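Local structure of uncharacterized protein (5V77) at residues 17-22 with 33-38; 42-47 with 108-113; 73-78 with 95-100. The protein is of unknown function but belongs to the NGO_1070-like family and folds into an all-antiparallel, branched or curled beta sheet. All blocks are in the same frame, centred on the assembly; numbering follows the deposited sequence.

Interaction 1: 17-22 with 33-38; sequences VSLYEI and LSFTDT
Ser18 and Thr36 form the hydrogen-bonded pair at one end of this antiparallel hairpin: Ser18 N donates to Thr36 O at 2.9 Å, and Thr36 N returns the bond to Ser18 O. The segments are strongly twisted, with 136° between their strand directions. Further along, the register slips by a residue: Tyr20 N gives a straight bond to Ser34 O (3.0 Å, 171° at the hydrogen), whereas Ser34 N bonds to Glu21 O. The backbone of Ser34 is therefore bonded to two successive residues of its partner strand.

Leu19, Ile22, Leu33 and Phe35 share one face of the sheet. Leu19 CD1 sits over the Phe35 ring, 4.1 Å from its centroid in a CH-pi contact, and also meets Leu33 CB at 3.7 Å. Val17 CG2 approaches Phe35 CD2 obliquely at 3.5 Å, while Ile22 and Leu33 run side by side. The face with Ser18, Ser34 and Thr36 is polar. One water joins Ser18 OG to Thr36 OG1; a second joins Ser34 OG to Glu21 OE2, donating to the carboxylate. Tyr20, its CG tucked between the backbone N and carbonyl carbon (chi1 69°), brings its ring back to the partner strand, where CZ lies 3.5 Å from Ser34 CB.

This hairpin, 17-25 with 30-37, has a neighbour along each edge. Strand 75-84 bonds to Val17 and Leu19, and strand 43-58 bonds to Leu33 and Phe35; Ile99 and Ile101 of strand 98-103 pack on Leu19 and Leu33, on the apolar face.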
ATOM      1  N   VAL A  17       3.199  19.218  -3.949  1.00 30.64           N
ATOM      2  CA  VAL A  17       1.880  18.686  -3.649  1.00 28.86           C
ATOM      3  C   VAL A  17       1.895  18.006  -2.280  1.00 29.81           C
ATOM      4  O   VAL A  17       2.944  17.744  -1.697  1.00 35.24           O
ATOM      5  CB  VAL A  17       1.404  17.698  -4.728  1.00 28.38           C
ATOM      6  CG1 VAL A  17       1.202  18.429  -6.052  1.00 31.36           C
ATOM      7  CG2 VAL A  17       2.425  16.593  -4.865  1.00 27.66           C
ATOM      8  N   SER A  18       0.700  17.671  -1.799  1.00 28.25           N
ATOM      9  CA  SER A  18       0.517  17.032  -0.498  1.00 27.37           C
ATOM     10  C   SER A  18      -0.304  15.768  -0.693  1.00 27.59           C
ATOM     11  O   SER A  18      -1.478  15.851  -1.059  1.00 27.58           O
ATOM     12  CB  SER A  18      -0.178  17.986   0.474  1.00 34.94           C
ATOM     13  OG  SER A  18      -0.367  17.360   1.736  1.00 37.15           O
ATOM     14  N   LEU A  19       0.311  14.611  -0.442  1.00 26.20           N
ATOM     15  CA  LEU A  19      -0.376  13.326  -0.542  1.00 26.25           C
ATOM     16  C   LEU A  19      -1.213  13.072   0.707  1.00 27.62           C
ATOM     17  O   LEU A  19      -0.697  13.123   1.828  1.00 28.24           O
ATOM     18  CB  LEU A  19       0.646  12.210  -0.722  1.00 22.61           C
ATOM     19  CG  LEU A  19       0.096  10.779  -0.681  1.00 21.44           C
ATOM     20  CD1 LEU A  19      -0.706  10.527  -1.941  1.00 20.73           C
ATOM     21  CD2 LEU A  19       1.255   9.822  -0.595  1.00 24.42           C
ATOM     22  N   TYR A  20      -2.510  12.783   0.526  1.00 23.32           N
ATOM     23  CA  TYR A  20      -3.367  12.552   1.681  1.00 27.49           C
ATOM     24  C   TYR A  20      -4.038  11.188   1.688  1.00 27.22           C
ATOM     25  O   TYR A  20      -4.680  10.850   2.688  1.00 26.09           O
ATOM     26  CB  TYR A  20      -4.439  13.653   1.815  1.00 27.21           C
ATOM     27  CG  TYR A  20      -5.521  13.673   0.748  1.00 25.50           C
ATOM     28  CD1 TYR A  20      -5.391  14.458  -0.394  1.00 28.09           C
ATOM     29  CD2 TYR A  20      -6.689  12.925   0.898  1.00 29.81           C
ATOM     30  CE1 TYR A  20      -6.396  14.475  -1.379  1.00 25.08           C
ATOM     31  CE2 TYR A  20      -7.691  12.934  -0.065  1.00 27.53           C
ATOM     32  CZ  TYR A  20      -7.534  13.714  -1.207  1.00 34.12           C
ATOM     33  OH  TYR A  20      -8.531  13.736  -2.164  1.00 29.65           O
ATOM     34  N   GLU A  21      -3.908  10.390   0.631  1.00 27.39           N
ATOM     35  CA  GLU A  21      -4.463   9.045   0.695  1.00 28.31           C
ATOM     36  C   GLU A  21      -3.894   8.180  -0.417  1.00 25.35           C
ATOM     37  O   GLU A  21      -3.464   8.665  -1.467  1.00 21.47           O
ATOM     38  CB  GLU A  21      -5.990   9.057   0.609  1.00 25.38           C
ATOM     39  CG  GLU A  21      -6.481   9.555  -0.711  1.00 25.81           C
ATOM     40  CD  GLU A  21      -7.978   9.528  -0.814  1.00 37.44           C
ATOM     41  OE1 GLU A  21      -8.647   9.419   0.227  1.00 33.42           O
ATOM     42  OE2 GLU A  21      -8.493   9.619  -1.944  1.00 37.82           O
ATOM     43  N   ILE A  22      -3.951   6.876  -0.175  1.00 21.12           N
ATOM     44  CA  ILE A  22      -3.498   5.843  -1.103  1.00 22.24           C
ATOM     45  C   ILE A  22      -4.582   4.781  -1.087  1.00 22.71           C
ATOM     46  O   ILE A  22      -4.844   4.194  -0.037  1.00 25.41           O
ATOM     47  CB  ILE A  22      -2.148   5.235  -0.681  1.00 24.91           C
ATOM     48  CG1 ILE A  22      -1.049   6.313  -0.642  1.00 24.64           C
ATOM     49  CG2 ILE A  22      -1.765   4.106  -1.627  1.00 24.13           C
ATOM     50  CD1 ILE A  22       0.249   5.802  -0.037  1.00 27.94           C
ATOM     51  N   LEU A  33      -3.349   7.594  -5.834  1.00 18.12           N
ATOM     52  CA  LEU A  33      -2.783   8.511  -4.858  1.00 19.44           C
ATOM     53  C   LEU A  33      -3.439   9.863  -5.069  1.00 20.37           C
ATOM     54  O   LEU A  33      -3.490  10.340  -6.203  1.00 18.94           O
ATOM     55  CB  LEU A  33      -1.266   8.616  -5.040  1.00 21.42           C
ATOM     56  CG  LEU A  33      -0.388   7.528  -4.417  1.00 22.97           C
ATOM     57  CD1 LEU A  33      -0.713   6.156  -4.999  1.00 25.79           C
ATOM     58  CD2 LEU A  33       1.088   7.843  -4.655  1.00 23.79           C
ATOM     59  N   SER A  34      -3.960  10.473  -3.998  1.00 19.10           N
ATOM     60  CA  SER A  34      -4.657  11.748  -4.138  1.00 20.15           C
ATOM     61  C   SER A  34      -3.923  12.844  -3.388  1.00 22.19           C
ATOM     62  O   SER A  34      -3.352  12.604  -2.318  1.00 23.16           O
ATOM     63  CB  SER A  34      -6.096  11.659  -3.643  1.00 25.34           C
ATOM     64  OG  SER A  34      -6.817  10.753  -4.467  1.00 30.78           O
ATOM     65  N   PHE A  35      -4.000  14.062  -3.944  1.00 22.08           N
ATOM     66  CA  PHE A  35      -3.151  15.169  -3.531  1.00 23.17           C
ATOM     67  C   PHE A  35      -3.955  16.450  -3.393  1.00 24.97           C
ATOM     68  O   PHE A  35      -4.906  16.684  -4.144  1.00 25.51           O
ATOM     69  CB  PHE A  35      -2.035  15.433  -4.550  1.00 23.22           C
ATOM     70  CG  PHE A  35      -1.159  14.242  -4.816  1.00 23.36           C
ATOM     71  CD1 PHE A  35      -1.534  13.289  -5.762  1.00 21.79           C
ATOM     72  CD2 PHE A  35       0.044  14.081  -4.129  1.00 23.58           C
ATOM     73  CE1 PHE A  35      -0.720  12.178  -6.023  1.00 23.09           C
ATOM     74  CE2 PHE A  35       0.865  12.987  -4.381  1.00 28.07           C
ATOM     75  CZ  PHE A  35       0.487  12.030  -5.323  1.00 25.09           C
ATOM     76  N   THR A  36      -3.544  17.287  -2.442  1.00 26.32           N
ATOM     77  CA  THR A  36      -3.930  18.693  -2.372  1.00 28.54           C
ATOM     78  C   THR A  36      -2.754  19.568  -2.788  1.00 30.52           C
ATOM     79  O   THR A  36      -1.607  19.115  -2.872  1.00 30.23           O
ATOM     80  CB  THR A  36      -4.376  19.086  -0.954  1.00 30.32           C
ATOM     81  OG1 THR A  36      -3.292  18.857  -0.035  1.00 30.19           O
ATOM     82  CG2 THR A  36      -5.597  18.276  -0.523  1.00 30.19           C
ATOM     83  N   ASP A  37      -3.054  20.840  -3.056  1.00 31.44           N
ATOM     84  CA  ASP A  37      -2.012  21.831  -3.266  1.00 37.80           C
ATOM     85  C   ASP A  37      -1.483  22.296  -1.912  1.00 39.52           C
ATOM     86  O   ASP A  37      -2.075  22.029  -0.862  1.00 45.61           O
ATOM     87  CB  ASP A  37      -2.539  23.017  -4.081  1.00 39.91           C
ATOM     88  CG  ASP A  37      -3.484  23.908  -3.287  1.00 48.66           C
ATOM     89  OD1 ASP A  37      -3.001  24.715  -2.466  1.00 58.24           O
ATOM     90  OD2 ASP A  37      -4.713  23.825  -3.500  1.00 48.48           O
ATOM     91  N   THR A  38      -0.341  22.975  -1.936  1.00 46.38           N
ATOM     92  CA  THR A  38       0.293  23.411  -0.698  1.00 50.67           C
ATOM     93  C   THR A  38       0.156  24.914  -0.475  1.00 65.19           C
ATOM     94  O   THR A  38       0.898  25.485   0.329  1.00 74.38           O
ATOM     95  CB  THR A  38       1.764  22.982  -0.680  1.00 53.23           C
ATOM     96  OG1 THR A  38       2.445  23.548  -1.805  1.00 55.35           O
ATOM     97  CG2 THR A  38       1.871  21.435  -0.756  1.00 46.49           C
TER
HETATM   98  O   HOH W   1      -3.054  16.916   1.962  1.00 44.96           O
HETATM   99  O   HOH W   2      -6.993   8.225  -3.850  1.00 31.39           O

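Interaction 2: 42-47 with 108-113; sequences NYFGYI and FEPLGK
The side chains of Phe44 and Pro110 cross at about a right angle, Pro110 CD lying over the aromatic face, 3.9 Å from the centroid in a CH-pi contact, and CG reaching to 3.5 Å from Phe44 CZ. Phe44 swings its CG opposite the backbone N (chi1 176°), carrying the ring to the proline. The peptide bond before Pro110 is cis, and Pro110 follows directly on the end of strand 105-109.

Phe44 also opens a classic beta bulge: it and Gly45 both face Phe35 on the adjoining strand 30-37, while their own strand pairs on its other edge with 105-109. Gly45, with no side chain, lets its CA come within 3.1 Å of Glu109 O. That oxygen accepts from Tyr46 N at 2.8 Å, and Glu109 N bonds back to Tyr46 O at 3.2 Å.

Beyond the bulge the side chains run in pairs. Tyr46 and Glu109 point the same way, the Tyr46 OH 3.5 Å from Glu109 CG, so the methylene part of the glutamate lines the ring while its carboxylate plane is turned 69° from it. Ile47 and Phe108 lie alongside each other on the opposite face, touching CG1 to CB, where Ile13 of strand 9-13 covers both.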
ATOM      1  N   ASN A  42      -6.447  23.158  -1.281  1.00 43.31           N
ATOM      2  CA  ASN A  42      -7.589  22.531  -1.922  1.00 38.22           C
ATOM      3  C   ASN A  42      -7.161  21.267  -2.648  1.00 35.60           C
ATOM      4  O   ASN A  42      -5.979  21.041  -2.915  1.00 34.26           O
ATOM      5  CB  ASN A  42      -8.254  23.493  -2.910  1.00 45.10           C
ATOM      6  CG  ASN A  42      -8.971  24.632  -2.217  1.00 49.36           C
ATOM      7  OD1 ASN A  42      -8.689  25.801  -2.465  1.00 50.79           O
ATOM      8  ND2 ASN A  42      -9.911  24.293  -1.347  1.00 54.20           N
ATOM      9  N   TYR A  43      -8.150  20.440  -2.976  1.00 34.48           N
ATOM     10  CA  TYR A  43      -7.901  19.290  -3.826  1.00 33.78           C
ATOM     11  C   TYR A  43      -7.144  19.715  -5.076  1.00 32.69           C
ATOM     12  O   TYR A  43      -7.421  20.763  -5.659  1.00 32.00           O
ATOM     13  CB  TYR A  43      -9.217  18.634  -4.223  1.00 31.76           C
ATOM     14  CG  TYR A  43      -9.005  17.413  -5.075  1.00 24.69           C
ATOM     15  CD1 TYR A  43      -8.650  16.204  -4.489  1.00 24.08           C
ATOM     16  CD2 TYR A  43      -9.134  17.468  -6.459  1.00 24.38           C
ATOM     17  CE1 TYR A  43      -8.455  15.068  -5.253  1.00 21.96           C
ATOM     18  CE2 TYR A  43      -8.932  16.337  -7.243  1.00 23.04           C
ATOM     19  CZ  TYR A  43      -8.596  15.150  -6.635  1.00 22.80           C
ATOM     20  OH  TYR A  43      -8.395  14.034  -7.397  1.00 22.60           O
ATOM     21  N   PHE A  44      -6.179  18.898  -5.481  1.00 29.21           N
ATOM     22  CA  PHE A  44      -5.442  19.175  -6.711  1.00 32.16           C
ATOM     23  C   PHE A  44      -5.647  18.072  -7.742  1.00 28.64           C
ATOM     24  O   PHE A  44      -6.107  18.349  -8.856  1.00 28.43           O
ATOM     25  CB  PHE A  44      -3.948  19.398  -6.417  1.00 34.91           C
ATOM     26  CG  PHE A  44      -3.106  19.589  -7.665  1.00 32.03           C
ATOM     27  CD1 PHE A  44      -3.201  20.751  -8.411  1.00 38.19           C
ATOM     28  CD2 PHE A  44      -2.241  18.591  -8.095  1.00 34.86           C
ATOM     29  CE1 PHE A  44      -2.432  20.925  -9.554  1.00 37.16           C
ATOM     30  CE2 PHE A  44      -1.478  18.757  -9.237  1.00 32.28           C
ATOM     31  CZ  PHE A  44      -1.572  19.922  -9.961  1.00 34.22           C
ATOM     32  N   GLY A  45      -5.340  16.826  -7.416  1.00 21.98           N
ATOM     33  CA  GLY A  45      -5.490  15.798  -8.423  1.00 19.68           C
ATOM     34  C   GLY A  45      -4.979  14.463  -7.934  1.00 21.88           C
ATOM     35  O   GLY A  45      -4.903  14.213  -6.728  1.00 20.92           O
ATOM     36  N   TYR A  46      -4.672  13.593  -8.889  1.00 18.12           N
ATOM     37  CA  TYR A  46      -4.417  12.204  -8.507  1.00 19.12           C
ATOM     38  C   TYR A  46      -3.438  11.574  -9.483  1.00 22.50           C
ATOM     39  O   TYR A  46      -3.290  12.027 -10.622  1.00 21.15           O
ATOM     40  CB  TYR A  46      -5.717  11.389  -8.473  1.00 17.74           C
ATOM     41  CG  TYR A  46      -6.408  11.278  -9.821  1.00 19.02           C
ATOM     42  CD1 TYR A  46      -6.013  10.315 -10.762  1.00 19.51           C
ATOM     43  CD2 TYR A  46      -7.455  12.137 -10.159  1.00 19.21           C
ATOM     44  CE1 TYR A  46      -6.644  10.223 -12.009  1.00 21.29           C
ATOM     45  CE2 TYR A  46      -8.088  12.053 -11.400  1.00 18.28           C
ATOM     46  CZ  TYR A  46      -7.682  11.092 -12.311  1.00 20.59           C
ATOM     47  OH  TYR A  46      -8.311  11.018 -13.539  1.00 23.03           O
ATOM     48  N   ILE A  47      -2.771  10.522  -9.020  1.00 20.90           N
ATOM     49  CA  ILE A  47      -1.979   9.641  -9.877  1.00 15.86           C
ATOM     50  C   ILE A  47      -2.594   8.261  -9.780  1.00 21.95           C
ATOM     51  O   ILE A  47      -2.726   7.708  -8.677  1.00 21.40           O
ATOM     52  CB  ILE A  47      -0.502   9.602  -9.454  1.00 21.79           C
ATOM     53  CG1 ILE A  47       0.123  10.982  -9.605  1.00 20.76           C
ATOM     54  CG2 ILE A  47       0.262   8.556 -10.285  1.00 22.30           C
ATOM     55  CD1 ILE A  47       1.509  11.088  -8.948  1.00 22.32           C
ATOM     56  N   PHE A 108      -2.404  10.548 -14.810  1.00 26.16           N
ATOM     57  CA  PHE A 108      -2.634  11.514 -13.746  1.00 22.39           C
ATOM     58  C   PHE A 108      -3.417  12.709 -14.276  1.00 29.33           C
ATOM     59  O   PHE A 108      -3.427  12.990 -15.479  1.00 30.35           O
ATOM     60  CB  PHE A 108      -1.305  11.956 -13.121  1.00 23.65           C
ATOM     61  CG  PHE A 108      -0.286  12.440 -14.117  1.00 31.13           C
ATOM     62  CD1 PHE A 108      -0.235  13.778 -14.485  1.00 32.08           C
ATOM     63  CD2 PHE A 108       0.641  11.565 -14.672  1.00 35.06           C
ATOM     64  CE1 PHE A 108       0.705  14.234 -15.398  1.00 38.11           C
ATOM     65  CE2 PHE A 108       1.583  12.018 -15.593  1.00 36.98           C
ATOM     66  CZ  PHE A 108       1.615  13.358 -15.950  1.00 42.73           C
ATOM     67  N   GLU A 109      -4.103  13.389 -13.352  1.00 22.26           N
ATOM     68  CA  GLU A 109      -4.836  14.627 -13.603  1.00 24.85           C
ATOM     69  C   GLU A 109      -4.545  15.556 -12.430  1.00 24.08           C
ATOM     70  O   GLU A 109      -4.445  15.096 -11.280  1.00 22.16           O
ATOM     71  CB  GLU A 109      -6.360  14.412 -13.734  1.00 24.47           C
ATOM     72  CG  GLU A 109      -6.841  13.776 -15.034  1.00 32.53           C
ATOM     73  CD  GLU A 109      -7.111  14.804 -16.112  1.00 48.48           C
ATOM     74  OE1 GLU A 109      -8.034  14.587 -16.932  1.00 55.91           O
ATOM     75  OE2 GLU A 109      -6.407  15.834 -16.129  1.00 43.30           O
ATOM     76  N   PRO A 110      -4.389  16.863 -12.674  1.00 22.80           N
ATOM     77  CA  PRO A 110      -4.404  17.484 -14.004  1.00 25.32           C
ATOM     78  C   PRO A 110      -3.100  17.212 -14.744  1.00 26.06           C
ATOM     79  O   PRO A 110      -2.180  16.648 -14.155  1.00 27.12           O
ATOM     80  CB  PRO A 110      -4.589  18.971 -13.687  1.00 26.39           C
ATOM     81  CG  PRO A 110      -3.988  19.153 -12.388  1.00 26.98           C
ATOM     82  CD  PRO A 110      -4.273  17.867 -11.612  1.00 21.85           C
ATOM     83  N   LEU A 111      -3.033  17.586 -16.025  1.00 35.11           N
ATOM     84  CA  LEU A 111      -1.818  17.357 -16.793  1.00 45.25           C
ATOM     85  C   LEU A 111      -0.732  18.379 -16.494  1.00 50.28           C
ATOM     86  O   LEU A 111       0.427  18.143 -16.846  1.00 51.97           O
ATOM     87  CB  LEU A 111      -2.134  17.344 -18.289  1.00 49.05           C
ATOM     88  CG  LEU A 111      -3.042  16.195 -18.729  1.00 51.25           C
ATOM     89  CD1 LEU A 111      -3.157  16.105 -20.250  1.00 58.45           C
ATOM     90  CD2 LEU A 111      -2.557  14.872 -18.134  1.00 51.58           C
ATOM     91  N   GLY A 112      -1.070  19.485 -15.838  1.00 47.85           N
ATOM     92  CA  GLY A 112      -0.093  20.482 -15.436  1.00 50.07           C
ATOM     93  C   GLY A 112      -0.753  21.505 -14.541  1.00 51.77           C
ATOM     94  O   GLY A 112      -1.980  21.559 -14.427  1.00 44.53           O
ATOM     95  N   LYS A 113       0.077  22.322 -13.896  1.00 60.06           N
ATOM     96  CA  LYS A 113      -0.444  23.320 -12.959  1.00 64.22           C
ATOM     97  C   LYS A 113      -0.955  24.555 -13.696  1.00 69.52           C
ATOM     98  O   LYS A 113      -0.694  24.744 -14.885  1.00 76.42           O
ATOM     99  CB  LYS A 113       0.621  23.720 -11.933  1.00 64.80           C
ATOM    100  OXT LYS A 113      -1.652  25.394 -13.124  1.00 68.74           O
TER

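Interaction 3: 73-78 with 95-100; sequences FPLFIP and VGIIIK
The ends of Leu75 and Val95 meet head-on, Leu75 CD1 standing 3.8 Å from Val95 CG2. The leucine carries the packed part of the contact. A trans first torsion (chi1 -177°) extends it from strand 75-84, and it divides its two methyls among three partners: CD1 also crosses obliquely to Ile97 CD1 at 4.0 Å, and CD2 meets the end of Ile99, at its CD1, at the same distance. Phe55 and Leu57 of strand 43-58 pack on Ile99, and Leu57 on Ile97 as well, which closes this cluster into the interior.

Outward, the fit is thinner and depends on a single methyl. Val95 CG1 lies 3.6 Å from Pro78 CD and 3.8 Å from Phe76 O, and comes no nearer than 4.4 Å to Ile77 CG1. Pro78 is exposed, and so is Phe76, which takes part through its backbone oxygen.

Val95 gets its place from a tight reversal between strands 89-94 and 98-103. Gly96, with phi 86° and psi -69°, is the middle of a classic gamma turn, closed by a weak bond from Ile97 N to Val95 O, while Val95 N donates to Ile97 O at 2.8 Å. The turn presents Val95 and Ile97 to the same leucine.

All the contacts between the two segments are apolar or van der Waals. The backbones of Leu75, Ile77 and Ile99 bond instead to Leu19, Val17 and Ile93, and those of Val95 and Ile97 to each other, so side-chain packing joins the segments without setting a backbone register.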
ATOM      1  N   PHE A  73       0.407  10.908   6.591  1.00 40.73           N
ATOM      2  CA  PHE A  73      -0.452  11.852   5.883  1.00 35.58           C
ATOM      3  C   PHE A  73      -0.777  13.042   6.776  1.00 36.50           C
ATOM      4  O   PHE A  73      -1.023  12.865   7.969  1.00 38.65           O
ATOM      5  CB  PHE A  73      -1.765  11.197   5.455  1.00 34.38           C
ATOM      6  CG  PHE A  73      -1.596   9.990   4.578  1.00 32.36           C
ATOM      7  CD1 PHE A  73      -0.631   9.948   3.580  1.00 35.16           C
ATOM      8  CD2 PHE A  73      -2.421   8.891   4.752  1.00 30.33           C
ATOM      9  CE1 PHE A  73      -0.496   8.816   2.764  1.00 30.27           C
ATOM     10  CE2 PHE A  73      -2.294   7.757   3.945  1.00 32.46           C
ATOM     11  CZ  PHE A  73      -1.330   7.711   2.966  1.00 33.24           C
ATOM     12  N   PRO A  74      -0.808  14.274   6.239  1.00 36.21           N
ATOM     13  CA  PRO A  74      -0.521  14.619   4.839  1.00 35.33           C
ATOM     14  C   PRO A  74       0.976  14.581   4.586  1.00 35.05           C
ATOM     15  O   PRO A  74       1.744  14.988   5.450  1.00 37.63           O
ATOM     16  CB  PRO A  74      -1.063  16.054   4.695  1.00 40.97           C
ATOM     17  CG  PRO A  74      -1.808  16.341   5.965  1.00 54.60           C
ATOM     18  CD  PRO A  74      -1.234  15.444   7.015  1.00 38.31           C
ATOM     19  N   LEU A  75       1.396  14.089   3.432  1.00 33.23           N
ATOM     20  CA  LEU A  75       2.814  13.963   3.121  1.00 35.11           C
ATOM     21  C   LEU A  75       3.177  15.015   2.079  1.00 35.12           C
ATOM     22  O   LEU A  75       2.778  14.902   0.918  1.00 33.79           O
ATOM     23  CB  LEU A  75       3.114  12.550   2.624  1.00 32.88           C
ATOM     24  CG  LEU A  75       4.563  12.184   2.300  1.00 33.96           C
ATOM     25  CD1 LEU A  75       5.393  12.154   3.578  1.00 37.24           C
ATOM     26  CD2 LEU A  75       4.620  10.833   1.576  1.00 32.44           C
ATOM     27  N   PHE A  76       3.968  16.001   2.468  0.50 36.48           N
ATOM     28  CA  PHE A  76       4.345  17.050   1.533  0.50 36.90           C
ATOM     29  C   PHE A  76       5.493  16.574   0.645  0.50 36.99           C
ATOM     30  O   PHE A  76       6.484  16.021   1.134  0.50 38.56           O
ATOM     31  CB  PHE A  76       4.693  18.315   2.312  0.50 40.61           C
ATOM     32  CG  PHE A  76       3.595  18.739   3.256  0.50 45.67           C
ATOM     33  CD1 PHE A  76       3.821  18.832   4.618  0.50 57.24           C
ATOM     34  CD2 PHE A  76       2.318  18.986   2.777  0.50 42.23           C
ATOM     35  CE1 PHE A  76       2.802  19.203   5.478  0.50 60.83           C
ATOM     36  CE2 PHE A  76       1.299  19.354   3.624  0.50 46.19           C
ATOM     37  CZ  PHE A  76       1.540  19.467   4.980  0.50 57.26           C
ATOM     38  N   ILE A  77       5.336  16.757  -0.669  1.00 35.46           N
ATOM     39  CA  ILE A  77       6.230  16.186  -1.668  1.00 35.22           C
ATOM     40  C   ILE A  77       6.717  17.294  -2.593  1.00 39.65           C
ATOM     41  O   ILE A  77       5.902  17.934  -3.271  1.00 35.55           O
ATOM     42  CB  ILE A  77       5.532  15.082  -2.480  1.00 32.30           C
ATOM     43  CG1 ILE A  77       5.099  13.924  -1.575  1.00 31.83           C
ATOM     44  CG2 ILE A  77       6.441  14.575  -3.586  1.00 32.41           C
ATOM     45  CD1 ILE A  77       4.205  12.916  -2.286  1.00 32.35           C
ATOM     46  N   PRO A  78       8.027  17.552  -2.657  1.00 39.06           N
ATOM     47  CA  PRO A  78       8.531  18.523  -3.646  1.00 40.65           C
ATOM     48  C   PRO A  78       8.216  18.149  -5.088  1.00 38.77           C
ATOM     49  O   PRO A  78       7.856  19.025  -5.885  1.00 39.05           O
ATOM     50  CB  PRO A  78      10.043  18.529  -3.380  1.00 43.64           C
ATOM     51  CG  PRO A  78      10.173  18.082  -1.947  1.00 44.16           C
ATOM     52  CD  PRO A  78       9.088  17.062  -1.766  1.00 40.95           C
ATOM     53  N   VAL A  95      10.958  11.365   0.206  1.00 38.66           N
ATOM     54  CA  VAL A  95      10.911  12.498   1.130  1.00 39.39           C
ATOM     55  C   VAL A  95      11.260  12.018   2.531  1.00 46.36           C
ATOM     56  O   VAL A  95      10.569  12.331   3.510  1.00 44.23           O
ATOM     57  CB  VAL A  95       9.533  13.183   1.107  1.00 37.62           C
ATOM     58  CG1 VAL A  95       9.318  13.851  -0.232  1.00 37.98           C
ATOM     59  CG2 VAL A  95       8.423  12.173   1.362  1.00 40.05           C
ATOM     60  N   GLY A  96      12.342  11.264   2.639  1.00 39.23           N
ATOM     61  CA  GLY A  96      12.666  10.617   3.893  1.00 47.27           C
ATOM     62  C   GLY A  96      11.920   9.304   3.913  1.00 38.17           C
ATOM     63  O   GLY A  96      12.520   8.237   3.813  1.00 43.42           O
ATOM     64  N   ILE A  97      10.595   9.386   4.009  1.00 34.42           N
ATOM     65  CA  ILE A  97       9.751   8.260   3.649  1.00 39.12           C
ATOM     66  C   ILE A  97       9.906   8.013   2.154  1.00 30.87           C
ATOM     67  O   ILE A  97      10.045   8.956   1.367  1.00 34.64           O
ATOM     68  CB  ILE A  97       8.300   8.575   4.046  1.00 40.58           C
ATOM     69  CG1 ILE A  97       8.186   8.614   5.574  1.00 43.07           C
ATOM     70  CG2 ILE A  97       7.324   7.607   3.420  1.00 39.52           C
ATOM     71  CD1 ILE A  97       7.233   9.654   6.072  1.00 49.51           C
ATOM     72  N   ILE A  98       9.917   6.748   1.751  1.00 34.26           N
ATOM     73  CA  ILE A  98      10.047   6.373   0.345  1.00 31.24           C
ATOM     74  C   ILE A  98       8.839   5.548  -0.075  1.00 29.12           C
ATOM     75  O   ILE A  98       8.450   4.604   0.620  1.00 28.72           O
ATOM     76  CB  ILE A  98      11.353   5.600   0.087  1.00 41.22           C
ATOM     77  CG1 ILE A  98      12.546   6.516   0.375  1.00 45.15           C
ATOM     78  CG2 ILE A  98      11.393   5.072  -1.338  1.00 43.19           C
ATOM     79  CD1 ILE A  98      13.871   5.995  -0.125  1.00 56.41           C
ATOM     80  N   ILE A  99       8.248   5.912  -1.214  1.00 26.77           N
ATOM     81  CA  ILE A  99       7.155   5.174  -1.827  1.00 27.54           C
ATOM     82  C   ILE A  99       7.540   4.891  -3.272  1.00 29.07           C
ATOM     83  O   ILE A  99       7.902   5.813  -4.010  1.00 33.79           O
ATOM     84  CB  ILE A  99       5.822   5.948  -1.768  1.00 27.90           C
ATOM     85  CG1 ILE A  99       5.354   6.107  -0.319  1.00 30.61           C
ATOM     86  CG2 ILE A  99       4.734   5.210  -2.606  1.00 28.01           C
ATOM     87  CD1 ILE A  99       4.313   7.208  -0.119  1.00 31.85           C
ATOM     88  N   LYS A 100       7.460   3.623  -3.679  1.00 23.48           N
ATOM     89  CA  LYS A 100       7.731   3.231  -5.059  1.00 24.59           C
ATOM     90  C   LYS A 100       6.551   2.411  -5.545  1.00 25.18           C
ATOM     91  O   LYS A 100       6.110   1.493  -4.848  1.00 25.51           O
ATOM     92  CB  LYS A 100       9.009   2.391  -5.188  1.00 30.94           C
ATOM     93  CG  LYS A 100      10.314   3.098  -4.843  1.00 37.00           C
ATOM     94  CD  LYS A 100      11.501   2.211  -5.229  1.00 44.60           C
ATOM     95  CE  LYS A 100      12.833   2.843  -4.865  1.00 63.50           C
ATOM     96  NZ  LYS A 100      13.984   1.958  -5.215  1.00 71.34           N
TER

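How the interactions relate
Interactions 1 and 2 are strand pairings, whereas interaction 3 is an apolar meeting of side chains from strands that are not paired in the sheet. Interaction 1 is the most buried. It shares a strand edge with each of the others: Phe35 O and Leu33 N probably bond to Phe44 N and Ile47 O of 42-47, and Val17 O and Leu19 O to Ile77 N and Leu75 N of 73-78. Interactions 2 and 3 do not touch; their centres are about 17 Å apart. Water bridges mark the polar face of interaction 1, while interaction 2, partly buried and nearer the surface, has a short two-bond pairing beside the exposed C-terminal tail.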